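Local structure of probable mannosyltransferase KTR4 (5A07) at residues N72-Y76 / Q418-R423. The protein is a probable mannosyltransferase of the yeast KTR family, with a GT-A type glycosyltransferase fold, and holds GDP and manganese in this model. Numbering follows the deposited sequence.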
ATOM      1  N   ASN B  72      -0.189   6.875  21.114  1.00 20.24           N
ATOM      2  CA  ASN B  72      -0.437   6.617  19.661  1.00 20.09           C
ATOM      3  C   ASN B  72      -1.868   6.058  19.495  1.00 21.46           C
ATOM      4  O   ASN B  72      -2.567   6.474  18.594  1.00 18.30           O
ATOM      5  CB  ASN B  72       0.616   5.690  19.054  1.00 18.93           C
ATOM      6  CG  ASN B  72       1.952   6.373  18.898  1.00 18.60           C
ATOM      7  OD1 ASN B  72       2.011   7.586  19.053  1.00 19.95           O
ATOM      8  ND2 ASN B  72       2.979   5.658  18.436  1.00 17.99           N
ATOM      9  N   LYS B  73      -2.295   5.146  20.374  1.00 19.99           N
ATOM     10  CA  LYS B  73      -3.676   4.638  20.291  1.00 23.47           C
ATOM     11  C   LYS B  73      -4.678   5.705  20.542  1.00 22.41           C
ATOM     12  O   LYS B  73      -5.715   5.716  19.962  1.00 20.82           O
ATOM     13  CB  LYS B  73      -3.923   3.562  21.345  1.00 29.08           C
ATOM     14  CG  LYS B  73      -3.240   2.267  21.081  1.00 35.84           C
ATOM     15  CD  LYS B  73      -3.911   1.146  21.904  1.00 49.48           C
ATOM     16  CE  LYS B  73      -3.019   0.603  23.013  1.00 57.78           C
ATOM     17  NZ  LYS B  73      -3.102  -0.887  23.209  1.00 66.17           N
ATOM     18  N   GLN B  74      -4.381   6.612  21.464  1.00 19.99           N
ATOM     19  CA  GLN B  74      -5.300   7.685  21.734  1.00 19.16           C
ATOM     20  C   GLN B  74      -5.404   8.608  20.545  1.00 16.90           C
ATOM     21  O   GLN B  74      -6.511   9.083  20.226  1.00 18.34           O
ATOM     22  CB  GLN B  74      -4.881   8.499  22.985  1.00 23.53           C
ATOM     23  CG  GLN B  74      -5.772   9.704  23.196  1.00 28.26           C
ATOM     24  CD  GLN B  74      -5.509  10.401  24.546  1.00 40.13           C
ATOM     25  OE1 GLN B  74      -5.982  11.503  24.790  1.00 53.98           O
ATOM     26  NE2 GLN B  74      -4.753   9.772  25.395  1.00 41.28           N
ATOM     27  N   LEU B  75      -4.281   8.957  19.927  1.00 16.91           N
ATOM     28  CA  LEU B  75      -4.301   9.813  18.724  1.00 17.62           C
ATOM     29  C   LEU B  75      -5.077   9.151  17.559  1.00 17.92           C
ATOM     30  O   LEU B  75      -5.921   9.747  16.922  1.00 18.11           O
ATOM     31  CB  LEU B  75      -2.895  10.162  18.276  1.00 18.70           C
ATOM     32  CG  LEU B  75      -2.867  11.029  17.012  1.00 19.51           C
ATOM     33  CD1 LEU B  75      -3.522  12.384  17.298  1.00 21.90           C
ATOM     34  CD2 LEU B  75      -1.457  11.256  16.528  1.00 21.64           C
ATOM     35  N   TYR B  76      -4.817   7.876  17.352  1.00 16.64           N
ATOM     36  CA  TYR B  76      -5.585   7.076  16.372  1.00 17.30           C
ATOM     37  C   TYR B  76      -7.059   7.120  16.647  1.00 17.76           C
ATOM     38  O   TYR B  76      -7.845   7.361  15.770  1.00 15.85           O
ATOM     39  CB  TYR B  76      -5.023   5.642  16.339  1.00 17.61           C
ATOM     40  CG  TYR B  76      -5.747   4.735  15.397  1.00 17.98           C
ATOM     41  CD1 TYR B  76      -5.457   4.715  14.049  1.00 17.49           C
ATOM     42  CD2 TYR B  76      -6.722   3.863  15.861  1.00 18.39           C
ATOM     43  CE1 TYR B  76      -6.133   3.839  13.164  1.00 16.60           C
ATOM     44  CE2 TYR B  76      -7.368   2.979  15.009  1.00 17.35           C
ATOM     45  CZ  TYR B  76      -7.076   2.973  13.661  1.00 17.09           C
ATOM     46  OH  TYR B  76      -7.837   2.188  12.841  1.00 16.37           O
ATOM     47  N   GLN B 418      -0.257   4.157  12.055  1.00 16.77           N
ATOM     48  CA  GLN B 418      -1.048   5.267  11.586  1.00 15.80           C
ATOM     49  C   GLN B 418      -0.830   6.546  12.443  1.00 16.68           C
ATOM     50  O   GLN B 418      -0.836   7.637  11.885  1.00 15.53           O
ATOM     51  CB  GLN B 418      -2.526   4.915  11.487  1.00 15.93           C
ATOM     52  CG  GLN B 418      -3.425   6.027  10.925  1.00 15.88           C
ATOM     53  CD  GLN B 418      -3.174   6.233   9.447  1.00 18.21           C
ATOM     54  OE1 GLN B 418      -3.147   5.261   8.675  1.00 21.43           O
ATOM     55  NE2 GLN B 418      -2.981   7.437   9.050  1.00 19.04           N
ATOM     56  N   ALA B 419      -0.623   6.422  13.764  1.00 15.56           N
ATOM     57  CA  ALA B 419      -0.367   7.586  14.612  1.00 16.21           C
ATOM     58  C   ALA B 419       0.862   8.337  14.165  1.00 16.48           C
ATOM     59  O   ALA B 419       0.863   9.560  14.183  1.00 17.82           O
ATOM     60  CB  ALA B 419      -0.230   7.194  16.084  1.00 18.03           C
ATOM     61  N   THR B 420       1.902   7.619  13.741  1.00 18.21           N
ATOM     62  CA  THR B 420       3.116   8.252  13.234  1.00 17.89           C
ATOM     63  C   THR B 420       2.861   9.066  11.958  1.00 18.16           C
ATOM     64  O   THR B 420       3.304  10.216  11.832  1.00 17.48           O
ATOM     65  CB  THR B 420       4.243   7.218  13.025  1.00 18.87           C
ATOM     66  OG1 THR B 420       4.563   6.656  14.288  1.00 21.67           O
ATOM     67  CG2 THR B 420       5.493   7.844  12.376  1.00 17.59           C
ATOM     68  N   TRP B 421       2.079   8.507  11.055  1.00 16.67           N
ATOM     69  CA  TRP B 421       1.701   9.197   9.843  1.00 15.13           C
ATOM     70  C   TRP B 421       0.840  10.471  10.180  1.00 14.47           C
ATOM     71  O   TRP B 421       1.083  11.558   9.616  1.00 17.48           O
ATOM     72  CB  TRP B 421       0.859   8.228   8.916  1.00 13.59           C
ATOM     73  CG  TRP B 421       0.556   8.855   7.613  1.00 13.88           C
ATOM     74  CD1 TRP B 421      -0.572   9.559   7.263  1.00 14.59           C
ATOM     75  CD2 TRP B 421       1.441   8.942   6.505  1.00 14.28           C
ATOM     76  NE1 TRP B 421      -0.429  10.066   6.031  1.00 13.96           N
ATOM     77  CE2 TRP B 421       0.811   9.704   5.543  1.00 13.20           C
ATOM     78  CE3 TRP B 421       2.761   8.478   6.275  1.00 15.81           C
ATOM     79  CZ2 TRP B 421       1.392   9.995   4.331  1.00 16.50           C
ATOM     80  CZ3 TRP B 421       3.370   8.760   5.032  1.00 16.48           C
ATOM     81  CH2 TRP B 421       2.692   9.536   4.094  1.00 16.82           C
ATOM     82  N   ILE B 422      -0.102  10.323  11.073  1.00 15.49           N
ATOM     83  CA  ILE B 422      -0.935  11.483  11.502  1.00 16.72           C
ATOM     84  C   ILE B 422      -0.049  12.560  12.123  1.00 16.28           C
ATOM     85  O   ILE B 422      -0.152  13.746  11.763  1.00 14.95           O
ATOM     86  CB  ILE B 422      -2.022  11.095  12.511  1.00 16.17           C
ATOM     87  CG1 ILE B 422      -3.069  10.215  11.823  1.00 16.12           C
ATOM     88  CG2 ILE B 422      -2.729  12.353  13.103  1.00 17.04           C
ATOM     89  CD1 ILE B 422      -3.998   9.523  12.761  1.00 18.51           C
ATOM     90  N   ARG B 423       0.802  12.147  13.017  1.00 17.31           N
ATOM     91  CA  ARG B 423       1.646  13.109  13.769  1.00 18.30           C
ATOM     92  C   ARG B 423       2.640  13.853  12.886  1.00 19.13           C
ATOM     93  O   ARG B 423       2.841  15.065  13.058  1.00 19.29           O
ATOM     94  CB  ARG B 423       2.363  12.372  14.870  1.00 18.88           C
ATOM     95  CG  ARG B 423       3.348  13.225  15.714  1.00 19.25           C
ATOM     96  CD  ARG B 423       4.005  12.383  16.788  1.00 18.24           C
ATOM     97  NE  ARG B 423       2.968  11.921  17.656  1.00 18.90           N
ATOM     98  CZ  ARG B 423       2.673  10.648  18.000  1.00 20.02           C
ATOM     99  NH1 ARG B 423       3.423   9.644  17.601  1.00 20.63           N
ATOM    100  NH2 ARG B 423       1.610  10.434  18.779  1.00 20.63           N
TER
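R423 reaches N72 through a chain extended at chi1 (177°) and chi2, then bent at chi3 (-62°), which turns the guanidinium end-on to the amide. N72 has its CG anti to the carbonyl carbon, which sets the amide beside A419 CB, with OD1 toward R423. R423 NH1 and NH2 both donate to N72 OD1, each at 2.9 Å. The NH2 donor lies nearly in line with the C=O bond, while NH1 is tilted from the carbonyl plane. The oxygen sits in the guanidinium plane, and both bonds are bent at the hydrogen. The amide's other end, N72 ND2, bonds to Q301, which should hold the amide against rotation.

Beside this grip, A419 CB packs on N72 CB at 3.4 Å, a tight fit where the two backbones come nearest. L75 CD2 lies alongside I422 CG2 at 3.8 Å, the two side chains running past each other in opposite directions. Q418 CB meets Y76 CD1 at 3.9 Å. The axes of segments 72-76 and 418-423 cross at 69°.

The contact joins helix 65-80 to helix 418-425, which packs on strands 371-373 and 256-262 of the large mixed sheet. A neutral amide oxygen accepts two bonds from a cation, which probably polarises its carbonyl.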